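Local coordinates for YokD protein (Bacillus subtilis, PDB 2NYG) that is an N-acetyltransferase-like protein of the aminoglycoside 3-N-acetyltransferase family that binds coenzyme A as a homodimer and may contribute to antibiotic resistance, at residues S70-L75 against N104-T109; M98-S103 against G207-K212; S128-Y133 against N147-E152; Y193-N198 against E216-E221. One frame throughout, in Å; residues are numbered along the deposited sequence.

In the fold
Following the chain from strand 65-69, interaction 1 is the first to close, drawing residues 104-109 back onto 70-75 after a 28-residue excursion that holds helix 93-96. Interaction 3 then closes a short loop in series, joining the turn between strands 126-127 and 135-139 to the segment after helix 142-146. Interaction 4 closes last, pairing strands 196-201 and 208-217. Interaction 2 spans 103 residues, encloses interaction 3 and crosses both interactions 1 and 4. It ties the excursion of interaction 1 to the small antiparallel sheet. Interactions 1, 2 and 3 touch one another beside the mixed seven-stranded sheet, while Tyr133 links interaction 3 to interaction 4.

Interaction 1: residues S70-L75 against N104-T109; sequences SQSVEL and NYTPTT
Thr109 lies against the bent side chain of Glu74 and the backbone that leads up to it. Its methyl CG2 packs on the carboxylate, 3.4 Å from Glu74 OE2, while its hydroxyl OG1 sits 2.9 Å from Glu74 OE1 and 3.1 Å from Gln71 O. OG1 also accepts a weak bond from Val73 N (3.0 Å). The torsion of Thr109 (chi1 -56°) sets OG1 beside its own backbone N, and so places the hydroxyl near Gln71 O, Glu74 OE1 and Val73 N together. The amide makes the clearly defined bond of this group, Thr109 N to Gln71 O at 2.7 Å. The backbone of 72-75 folds into a type I beta turn, closed by Leu75 N to Ser72 O, and this turn carries Glu74 round to Thr109.

A second, apolar cluster forms at Thr106. Its CG2 points into a corner between Ser72 CB, at 3.7 Å, and Leu75 CD1, at 3.8 Å; the leucine and threonine side chains meet tip to tip. The hydroxyls of Ser72 and Thr106 bond outside the two segments, to Pro131 O and Asn102 N. Thr108 rests its methyl on Ser70 CB and sends OG1 to Glu117 of helix 114-119.

The contact thus joins the loop leaving strand 65-69 to the loop between helices 93-96 and 114-119, with Val116 of helix 114-119 packing on Ser70 and Thr108, Tyr101 behind Leu75, and Val50 of the second subunit against Pro107.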
# COMPACT_ATOMS: atom_id res chain seq x y z
N SER A 70 -9.06 7.15 -5.03
CA SER A 70 -8.52 5.84 -4.70
C SER A 70 -9.22 4.73 -5.46
O SER A 70 -9.65 3.74 -4.88
CB SER A 70 -8.65 5.59 -3.20
OG SER A 70 -9.99 5.80 -2.78
N GLN A 71 -9.30 4.92 -6.77
CA GLN A 71 -9.94 4.00 -7.71
C GLN A 71 -9.38 2.58 -7.74
O GLN A 71 -8.19 2.35 -7.58
CB GLN A 71 -9.87 4.59 -9.12
CG GLN A 71 -10.57 5.92 -9.26
CD GLN A 71 -10.23 6.59 -10.56
OE1 GLN A 71 -9.78 5.93 -11.50
NE2 GLN A 71 -10.44 7.90 -10.64
N SER A 72 -10.28 1.63 -7.96
CA SER A 72 -9.96 0.22 -8.03
C SER A 72 -10.68 -0.33 -9.27
O SER A 72 -11.50 -1.26 -9.20
CB SER A 72 -10.43 -0.49 -6.76
OG SER A 72 -11.78 -0.17 -6.47
N VAL A 73 -10.35 0.30 -10.40
CA VAL A 73 -10.91 0.00 -11.71
C VAL A 73 -10.86 -1.47 -12.12
O VAL A 73 -11.65 -1.89 -12.96
CB VAL A 73 -10.18 0.86 -12.76
CG1 VAL A 73 -10.77 0.62 -14.14
CG2 VAL A 73 -10.32 2.32 -12.40
N GLU A 74 -9.95 -2.25 -11.54
CA GLU A 74 -9.80 -3.67 -11.85
C GLU A 74 -11.00 -4.54 -11.47
O GLU A 74 -11.13 -5.67 -11.95
CB GLU A 74 -8.55 -4.24 -11.18
CG GLU A 74 -7.26 -3.66 -11.71
CD GLU A 74 -6.74 -2.53 -10.86
OE1 GLU A 74 -7.52 -1.95 -10.08
OE2 GLU A 74 -5.54 -2.22 -10.99
N LEU A 75 -11.86 -4.02 -10.60
CA LEU A 75 -13.04 -4.75 -10.17
C LEU A 75 -14.21 -4.52 -11.13
O LEU A 75 -15.33 -4.20 -10.73
CB LEU A 75 -13.44 -4.31 -8.75
CG LEU A 75 -12.85 -5.11 -7.58
CD1 LEU A 75 -11.36 -4.92 -7.49
CD2 LEU A 75 -13.52 -4.67 -6.30
N ASN A 104 -12.07 -1.34 3.15
CA ASN A 104 -10.95 -1.54 4.04
C ASN A 104 -9.73 -2.25 3.48
O ASN A 104 -8.66 -2.23 4.10
CB ASN A 104 -11.46 -2.22 5.31
CG ASN A 104 -12.53 -1.39 6.00
OD1 ASN A 104 -13.70 -1.78 6.05
ND2 ASN A 104 -12.14 -0.23 6.52
N TYR A 105 -9.86 -2.86 2.31
CA TYR A 105 -8.70 -3.54 1.75
C TYR A 105 -8.50 -3.61 0.25
O TYR A 105 -7.40 -3.92 -0.18
CB TYR A 105 -8.60 -4.96 2.33
CG TYR A 105 -9.84 -5.83 2.20
CD1 TYR A 105 -10.18 -6.44 0.99
CD2 TYR A 105 -10.64 -6.08 3.31
CE1 TYR A 105 -11.29 -7.30 0.90
CE2 TYR A 105 -11.75 -6.92 3.23
CZ TYR A 105 -12.07 -7.53 2.03
OH TYR A 105 -13.16 -8.38 1.98
N THR A 106 -9.51 -3.30 -0.55
CA THR A 106 -9.31 -3.38 -2.00
C THR A 106 -8.23 -2.43 -2.52
O THR A 106 -8.43 -1.22 -2.62
CB THR A 106 -10.62 -3.11 -2.76
OG1 THR A 106 -11.62 -4.04 -2.32
CG2 THR A 106 -10.40 -3.27 -4.26
N PRO A 107 -7.06 -2.98 -2.87
CA PRO A 107 -5.95 -2.16 -3.37
C PRO A 107 -6.29 -1.21 -4.53
O PRO A 107 -7.01 -1.57 -5.46
CB PRO A 107 -4.91 -3.21 -3.77
CG PRO A 107 -5.74 -4.40 -4.14
CD PRO A 107 -6.80 -4.41 -3.08
N THR A 108 -5.78 0.02 -4.45
CA THR A 108 -6.02 1.01 -5.49
C THR A 108 -5.30 0.60 -6.76
O THR A 108 -4.31 -0.13 -6.72
CB THR A 108 -5.48 2.41 -5.13
OG1 THR A 108 -4.07 2.34 -4.94
CG2 THR A 108 -6.12 2.94 -3.88
N THR A 109 -5.79 1.10 -7.89
CA THR A 109 -5.21 0.83 -9.19
C THR A 109 -3.82 1.45 -9.22
O THR A 109 -3.63 2.59 -8.80
CB THR A 109 -6.09 1.42 -10.31
OG1 THR A 109 -7.41 0.90 -10.18
CG2 THR A 109 -5.55 1.07 -11.68

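Interaction 2: residues M98-S103 against G207-K212; sequences MPAYNS and GKRVWK
Arg209 holds Met98 O with two nitrogens of one guanidinium edge, NE and NH2 both bonded to the one oxygen, and a Met-aromatic contact between Met98 and Trp211 lies beside this fork. Together they fasten the loop after helix 93-96 to strand 208-217 of the small three-stranded antiparallel sheet.

The arginine chain runs straight out from CG to NE. With CG anti to the backbone N (chi1 178°), it reaches across to the loop and presents its guanidinium edge there. Met98 O lies in the guanidinium plane, 2.6 Å from Arg209 NE and 2.8 Å from Arg209 NH2. The two donors approach the carbonyl differently: NH2 arrives in the carbonyl plane on a lone pair, whereas NE is tilted 35° from that plane. NH2 is shared further, since it also bonds Arg95 O at the helix that precedes the loop. One guanidinium therefore links two backbone carbonyls, one in helix 93-96 and one in the loop after it, to the strand, and these partners would hold its plane in place.

Met98 contributes in other ways besides its carbonyl. CB packs against Arg209 NH2 at 3.7 Å, and the chain extends until it bends at its last torsion (chi3 -74°). Pro202 of the same chain and Asn46 of the second subunit also lie against this methionine, placing the contact near the dimer interface. Ala100 adds a small apolar touch, its CB set 4.0 Å from the aliphatic CG of Arg209.

Trp211 offers the rim of its six-membered ring to the thioether: Met98 SD approaches that edge near the ring plane, 4.1 Å from Trp211 CZ3.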
# COMPACT_ATOMS: atom_id res chain seq x y z
N MET A 98 -14.58 -13.20 -8.41
CA MET A 98 -13.88 -11.96 -8.11
C MET A 98 -14.20 -11.45 -6.70
O MET A 98 -15.36 -11.17 -6.38
CB MET A 98 -14.22 -10.89 -9.14
CG MET A 98 -13.42 -9.63 -9.01
SD MET A 98 -13.84 -8.48 -10.32
CE MET A 98 -13.03 -9.23 -11.70
N PRO A 99 -13.18 -11.33 -5.84
CA PRO A 99 -13.44 -10.84 -4.48
C PRO A 99 -14.19 -9.53 -4.54
O PRO A 99 -13.83 -8.64 -5.30
CB PRO A 99 -12.04 -10.66 -3.90
CG PRO A 99 -11.28 -11.77 -4.55
CD PRO A 99 -11.76 -11.70 -5.99
N ALA A 100 -15.26 -9.43 -3.76
CA ALA A 100 -16.04 -8.22 -3.72
C ALA A 100 -15.20 -7.05 -3.20
O ALA A 100 -14.20 -7.23 -2.50
CB ALA A 100 -17.24 -8.42 -2.84
N TYR A 101 -15.62 -5.84 -3.55
CA TYR A 101 -14.95 -4.62 -3.13
C TYR A 101 -15.18 -4.33 -1.65
O TYR A 101 -16.30 -4.41 -1.17
CB TYR A 101 -15.46 -3.44 -3.94
CG TYR A 101 -15.02 -2.10 -3.39
CD1 TYR A 101 -13.71 -1.66 -3.56
CD2 TYR A 101 -15.91 -1.30 -2.66
CE1 TYR A 101 -13.28 -0.46 -3.02
CE2 TYR A 101 -15.50 -0.09 -2.11
CZ TYR A 101 -14.17 0.33 -2.29
OH TYR A 101 -13.71 1.50 -1.74
N ASN A 102 -14.13 -3.96 -0.95
CA ASN A 102 -14.25 -3.63 0.46
C ASN A 102 -13.42 -2.38 0.72
O ASN A 102 -12.22 -2.38 0.47
CB ASN A 102 -13.76 -4.81 1.31
CG ASN A 102 -14.07 -4.65 2.78
OD1 ASN A 102 -13.55 -3.76 3.44
ND2 ASN A 102 -14.94 -5.51 3.29
N SER A 103 -14.04 -1.32 1.21
CA SER A 103 -13.33 -0.07 1.49
C SER A 103 -12.10 -0.27 2.36
O SER A 103 -11.17 0.53 2.33
CB SER A 103 -14.24 0.91 2.22
OG SER A 103 -15.50 1.02 1.59
N GLY A 207 -24.77 -8.53 3.33
CA GLY A 207 -23.70 -9.31 3.91
C GLY A 207 -23.35 -10.53 3.08
O GLY A 207 -22.80 -11.50 3.60
N LYS A 208 -23.67 -10.48 1.79
CA LYS A 208 -23.36 -11.59 0.88
C LYS A 208 -22.85 -11.01 -0.45
O LYS A 208 -23.38 -10.01 -0.93
CB LYS A 208 -24.60 -12.44 0.64
N ARG A 209 -21.82 -11.62 -1.02
CA ARG A 209 -21.25 -11.15 -2.28
C ARG A 209 -22.30 -11.24 -3.38
O ARG A 209 -22.98 -12.26 -3.51
CB ARG A 209 -20.04 -11.99 -2.66
CG ARG A 209 -19.43 -11.59 -3.98
CD ARG A 209 -18.26 -12.48 -4.30
NE ARG A 209 -17.64 -12.15 -5.58
CZ ARG A 209 -18.20 -12.34 -6.77
NH1 ARG A 209 -19.41 -12.87 -6.87
NH2 ARG A 209 -17.54 -12.02 -7.87
N VAL A 210 -22.41 -10.19 -4.18
CA VAL A 210 -23.41 -10.12 -5.24
C VAL A 210 -22.97 -9.31 -6.45
O VAL A 210 -23.01 -8.08 -6.40
CB VAL A 210 -24.71 -9.47 -4.71
CG1 VAL A 210 -25.65 -9.17 -5.85
CG2 VAL A 210 -25.40 -10.38 -3.70
N TRP A 211 -22.58 -9.97 -7.54
CA TRP A 211 -22.16 -9.26 -8.75
C TRP A 211 -23.29 -8.37 -9.24
O TRP A 211 -24.34 -8.86 -9.64
CB TRP A 211 -21.75 -10.24 -9.86
CG TRP A 211 -21.35 -9.54 -11.13
CD1 TRP A 211 -22.18 -9.01 -12.07
CD2 TRP A 211 -20.01 -9.21 -11.55
NE1 TRP A 211 -21.45 -8.37 -13.04
CE2 TRP A 211 -20.12 -8.48 -12.76
CE3 TRP A 211 -18.72 -9.47 -11.03
CZ2 TRP A 211 -19.00 -7.99 -13.45
CZ3 TRP A 211 -17.61 -8.98 -11.73
CH2 TRP A 211 -17.76 -8.25 -12.92
N LYS A 212 -23.07 -7.06 -9.21
CA LYS A 212 -24.09 -6.10 -9.60
C LYS A 212 -23.76 -5.29 -10.84
O LYS A 212 -22.60 -4.99 -11.11
CB LYS A 212 -24.37 -5.14 -8.44
CG LYS A 212 -25.47 -4.17 -8.73
CD LYS A 212 -25.70 -3.23 -7.58
CE LYS A 212 -26.69 -2.14 -7.95
NZ LYS A 212 -26.89 -1.12 -6.86

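Interaction 3: residues S128-Y133 against N147-E152; sequences SNHPNY and NQHPLE
His130, in the connection of the beta hairpin of strands 126-127 and 135-139, meets His149 of the loop after helix 142-146, and each ring donates to a carbonyl of the opposite segment. His130 NE2 bonds Leu151 O at 2.7 Å, in the carbonyl plane on a lone pair. His149 NE2 bonds Tyr133 O at 2.9 Å, but from above the carbonyl plane.

Within the connection, His130 ND1 accepts from the backbone nitrogens of Asn132 and Tyr133, both 3.1 Å away and both off the ring plane, Tyr133 N the farther. With NE2 engaged as well, this ring is fixed at both nitrogens and tied to the backbone that follows it.

Carbon atoms cover the ring faces. His130 CB sits squarely over the face of the His149 ring, 3.4 Å from its centroid. The two side chains cross at about a right angle; the rings themselves are oblique, their planes 35° apart. Leu151 CD1 lies over one face of the His130 ring, toward its rim, and the same methyl meets the Pro131 ring. Tyr214 of strand 208-217 packs on Leu151.

At the CD2 edge of His149 lie Ser128 CB, in the ring plane, and Ser128 OG, which accepts from Phe135 N.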
# COMPACT_ATOMS: atom_id res chain seq x y z
N SER A 128 -14.65 6.27 0.62
CA SER A 128 -16.04 6.16 0.16
C SER A 128 -16.38 4.74 -0.33
O SER A 128 -15.50 3.95 -0.66
CB SER A 128 -16.31 7.19 -0.95
OG SER A 128 -15.33 7.10 -1.97
N ASN A 129 -17.66 4.43 -0.39
CA ASN A 129 -18.06 3.08 -0.77
C ASN A 129 -18.26 2.67 -2.24
O ASN A 129 -18.99 1.73 -2.52
CB ASN A 129 -19.31 2.71 0.03
CG ASN A 129 -19.48 1.22 0.15
OD1 ASN A 129 -18.54 0.51 0.49
ND2 ASN A 129 -20.68 0.73 -0.14
N HIS A 130 -17.60 3.33 -3.18
CA HIS A 130 -17.76 2.94 -4.58
C HIS A 130 -16.69 1.91 -4.92
O HIS A 130 -15.54 2.02 -4.49
CB HIS A 130 -17.67 4.16 -5.48
CG HIS A 130 -18.28 3.96 -6.83
ND1 HIS A 130 -17.64 3.30 -7.85
CD2 HIS A 130 -19.52 4.26 -7.29
CE1 HIS A 130 -18.45 3.21 -8.89
NE2 HIS A 130 -19.60 3.78 -8.57
N PRO A 131 -17.05 0.88 -5.70
CA PRO A 131 -16.14 -0.19 -6.11
C PRO A 131 -15.09 0.16 -7.17
O PRO A 131 -14.07 -0.55 -7.31
CB PRO A 131 -17.10 -1.28 -6.58
CG PRO A 131 -18.21 -0.49 -7.17
CD PRO A 131 -18.43 0.58 -6.12
N ASN A 132 -15.32 1.24 -7.91
CA ASN A 132 -14.37 1.65 -8.92
C ASN A 132 -13.81 3.04 -8.72
O ASN A 132 -12.61 3.24 -8.86
CB ASN A 132 -15.00 1.59 -10.31
CG ASN A 132 -15.34 0.19 -10.75
OD1 ASN A 132 -14.80 -0.80 -10.26
ND2 ASN A 132 -16.24 0.10 -11.73
N TYR A 133 -14.67 3.99 -8.39
CA TYR A 133 -14.23 5.37 -8.24
C TYR A 133 -14.33 5.92 -6.82
O TYR A 133 -14.95 6.96 -6.58
CB TYR A 133 -15.06 6.23 -9.18
CG TYR A 133 -15.10 5.68 -10.60
CD1 TYR A 133 -13.92 5.54 -11.35
CD2 TYR A 133 -16.32 5.34 -11.20
CE1 TYR A 133 -13.96 5.07 -12.67
CE2 TYR A 133 -16.36 4.87 -12.52
CZ TYR A 133 -15.18 4.74 -13.24
OH TYR A 133 -15.21 4.27 -14.53
N ASN A 147 -19.27 10.30 2.68
CA ASN A 147 -20.53 9.73 3.18
C ASN A 147 -21.49 8.94 2.28
O ASN A 147 -21.73 7.76 2.51
CB ASN A 147 -21.32 10.88 3.84
CG ASN A 147 -22.72 10.48 4.30
OD1 ASN A 147 -23.27 9.43 3.90
ND2 ASN A 147 -23.33 11.34 5.11
N GLN A 148 -22.05 9.69 1.33
CA GLN A 148 -23.07 9.21 0.39
C GLN A 148 -22.76 8.20 -0.75
O GLN A 148 -23.43 7.17 -0.87
CB GLN A 148 -23.77 10.44 -0.20
CG GLN A 148 -24.48 10.26 -1.54
CD GLN A 148 -25.21 11.50 -1.92
OE1 GLN A 148 -25.11 12.51 -1.23
NE2 GLN A 148 -25.95 11.43 -3.02
N HIS A 149 -21.76 8.52 -1.58
CA HIS A 149 -21.32 7.71 -2.73
C HIS A 149 -22.19 6.54 -3.33
O HIS A 149 -21.99 5.38 -3.01
CB HIS A 149 -19.91 7.17 -2.49
CG HIS A 149 -18.99 7.30 -3.66
ND1 HIS A 149 -19.43 7.36 -4.97
CD2 HIS A 149 -17.64 7.39 -3.72
CE1 HIS A 149 -18.39 7.49 -5.78
NE2 HIS A 149 -17.30 7.51 -5.04
N PRO A 150 -23.13 6.87 -4.24
CA PRO A 150 -24.01 5.91 -4.90
C PRO A 150 -23.26 5.13 -5.99
O PRO A 150 -22.28 5.60 -6.56
CB PRO A 150 -25.09 6.80 -5.47
CG PRO A 150 -24.32 7.99 -5.88
CD PRO A 150 -23.31 8.22 -4.78
N LEU A 151 -23.71 3.92 -6.30
CA LEU A 151 -23.02 3.14 -7.33
C LEU A 151 -23.15 3.76 -8.72
O LEU A 151 -22.18 3.92 -9.44
CB LEU A 151 -23.58 1.72 -7.35
CG LEU A 151 -22.78 0.76 -8.22
CD1 LEU A 151 -21.36 0.64 -7.68
CD2 LEU A 151 -23.47 -0.58 -8.22
N GLU A 152 -24.39 4.09 -9.08
CA GLU A 152 -24.71 4.69 -10.37
C GLU A 152 -24.08 6.06 -10.57
O GLU A 152 -24.30 6.98 -9.77
CB GLU A 152 -26.23 4.80 -10.52
CG GLU A 152 -26.71 5.11 -11.92
CD GLU A 152 -28.23 5.14 -12.03
OE1 GLU A 152 -28.85 6.13 -11.56
OE2 GLU A 152 -28.81 4.17 -12.58

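Interaction 4: residues Y193-N198 against E216-E221; sequences YQKIIN and ELEFRE
Backbone bonds pair Ile197 with Glu216 as an antiparallel hydrogen-bonded pair: Ile197 N to Glu216 O at 2.8 Å and Glu216 N to Ile197 O at 2.9 Å. Ile196 and Leu217 form the adjoining non-hydrogen-bonded pair. A further bond, Glu218 N to Lys195 O at 2.8 Å, continues the pairing of strands 196-201 and 208-217 past their ends. Glu218 is the centre of an inverse gamma turn, and a water bound to Lys195 N makes a weak bond to Glu218 O.

Beyond the strand pairs, charged and aromatic groups meet. Lys195 NZ forms a salt bridge with Glu218 OE1 at 2.8 Å; the lysine chain bends at its end (chi4 -54°), and NZ meets OE1 from above the carboxylate plane. Farther out, Tyr193 CD2 lies over one face of the Arg220 guanidinium, the two planes inclined at 65°.

Apolar contact comes from Leu217 CD2, which touches Ile196 CG1 at 4.1 Å and the Gln194 side chain. On the face that carries Ile197 and Glu216, Ile197 CG2 lies against the Glu218 side chain, at CB and OE1.

Backbone bonds thus set the strand register, while beyond the strands the ion pairs Lys195-Glu218 and Arg220-Asp267 hold the chain, the latter tying the segment following strand 208-217 to helix 252-268.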
# COMPACT_ATOMS: atom_id res chain seq x y z
N TYR A 193 -23.77 15.88 -24.45
CA TYR A 193 -23.26 14.61 -24.88
C TYR A 193 -23.21 13.62 -23.72
O TYR A 193 -22.83 13.98 -22.61
CB TYR A 193 -21.87 14.79 -25.45
CG TYR A 193 -21.20 13.49 -25.75
CD1 TYR A 193 -21.70 12.64 -26.73
CD2 TYR A 193 -20.08 13.08 -25.03
CE1 TYR A 193 -21.11 11.41 -26.99
CE2 TYR A 193 -19.48 11.86 -25.27
CZ TYR A 193 -20.00 11.02 -26.25
OH TYR A 193 -19.43 9.79 -26.49
N GLN A 194 -23.59 12.38 -23.99
CA GLN A 194 -23.57 11.32 -22.97
C GLN A 194 -23.68 9.92 -23.52
O GLN A 194 -24.75 9.52 -23.94
CB GLN A 194 -24.70 11.50 -21.97
CG GLN A 194 -24.37 12.36 -20.79
CD GLN A 194 -25.41 12.26 -19.69
OE1 GLN A 194 -25.24 12.84 -18.63
NE2 GLN A 194 -26.48 11.52 -19.94
N LYS A 195 -22.59 9.17 -23.50
CA LYS A 195 -22.63 7.78 -23.95
C LYS A 195 -22.74 6.96 -22.67
O LYS A 195 -21.82 6.94 -21.85
CB LYS A 195 -21.36 7.41 -24.71
CG LYS A 195 -21.35 5.99 -25.26
CD LYS A 195 -20.01 5.73 -25.95
CE LYS A 195 -20.02 4.42 -26.72
NZ LYS A 195 -20.42 3.25 -25.88
N ILE A 196 -23.88 6.32 -22.50
CA ILE A 196 -24.18 5.51 -21.32
C ILE A 196 -23.85 4.04 -21.49
O ILE A 196 -24.48 3.34 -22.28
CB ILE A 196 -25.66 5.65 -20.95
CG1 ILE A 196 -25.93 7.08 -20.52
CG2 ILE A 196 -26.03 4.64 -19.88
CD1 ILE A 196 -27.28 7.26 -19.91
N ILE A 197 -22.85 3.58 -20.74
CA ILE A 197 -22.44 2.18 -20.77
C ILE A 197 -22.93 1.43 -19.54
O ILE A 197 -23.29 2.03 -18.52
CB ILE A 197 -20.90 2.04 -20.88
CG1 ILE A 197 -20.22 2.85 -19.79
CG2 ILE A 197 -20.43 2.47 -22.24
CD1 ILE A 197 -18.70 2.76 -19.82
N ASN A 198 -22.94 0.11 -19.64
CA ASN A 198 -23.38 -0.76 -18.56
C ASN A 198 -22.14 -1.36 -17.96
O ASN A 198 -21.33 -1.95 -18.67
CB ASN A 198 -24.26 -1.89 -19.11
CG ASN A 198 -25.56 -1.38 -19.70
OD1 ASN A 198 -26.48 -1.02 -18.96
ND2 ASN A 198 -25.63 -1.33 -21.02
N GLU A 216 -23.16 3.78 -16.22
CA GLU A 216 -22.09 4.75 -16.06
C GLU A 216 -21.77 5.45 -17.37
O GLU A 216 -21.99 4.89 -18.44
CB GLU A 216 -20.84 4.04 -15.56
CG GLU A 216 -19.72 4.97 -15.21
CD GLU A 216 -20.07 5.83 -14.02
OE1 GLU A 216 -19.98 5.31 -12.88
OE2 GLU A 216 -20.46 7.00 -14.23
N LEU A 217 -21.22 6.65 -17.30
CA LEU A 217 -20.84 7.36 -18.52
C LEU A 217 -19.53 6.81 -19.09
O LEU A 217 -18.65 6.34 -18.34
CB LEU A 217 -20.68 8.85 -18.22
CG LEU A 217 -21.92 9.57 -17.72
CD1 LEU A 217 -21.64 11.05 -17.57
CD2 LEU A 217 -23.06 9.33 -18.71
N GLU A 218 -19.38 6.83 -20.41
CA GLU A 218 -18.15 6.36 -21.02
C GLU A 218 -17.29 7.60 -21.13
O GLU A 218 -17.34 8.32 -22.12
CB GLU A 218 -18.41 5.75 -22.40
CG GLU A 218 -17.13 5.28 -23.05
CD GLU A 218 -17.35 4.52 -24.34
OE1 GLU A 218 -18.12 3.54 -24.34
OE2 GLU A 218 -16.72 4.89 -25.35
N PHE A 219 -16.52 7.85 -20.09
CA PHE A 219 -15.68 9.03 -20.02
C PHE A 219 -14.74 9.26 -21.18
O PHE A 219 -14.36 8.34 -21.88
CB PHE A 219 -14.89 8.98 -18.72
CG PHE A 219 -15.75 8.84 -17.51
CD1 PHE A 219 -15.44 7.91 -16.52
CD2 PHE A 219 -16.89 9.62 -17.36
CE1 PHE A 219 -16.25 7.77 -15.41
CE2 PHE A 219 -17.70 9.48 -16.26
CZ PHE A 219 -17.38 8.55 -15.28
N ARG A 220 -14.38 10.53 -21.37
CA ARG A 220 -13.47 10.95 -22.43
C ARG A 220 -12.25 11.60 -21.79
O ARG A 220 -11.81 12.68 -22.21
CB ARG A 220 -14.15 11.94 -23.36
CG ARG A 220 -15.28 11.35 -24.18
CD ARG A 220 -15.85 12.38 -25.12
NE ARG A 220 -16.66 13.36 -24.43
CZ ARG A 220 -17.04 14.52 -24.96
NH1 ARG A 220 -16.66 14.84 -26.19
NH2 ARG A 220 -17.81 15.35 -24.26
N GLU A 221 -11.69 10.94 -20.78
CA GLU A 221 -10.54 11.47 -20.08
C GLU A 221 -9.35 11.79 -21.01
O GLU A 221 -8.45 12.55 -20.63
CB GLU A 221 -10.11 10.51 -18.97
CG GLU A 221 -9.40 9.24 -19.42
CD GLU A 221 -10.31 8.01 -19.44
OE1 GLU A 221 -11.42 8.07 -18.87
OE2 GLU A 221 -9.89 6.97 -20.01
O HOH W 1 -20.38 9.85 -21.58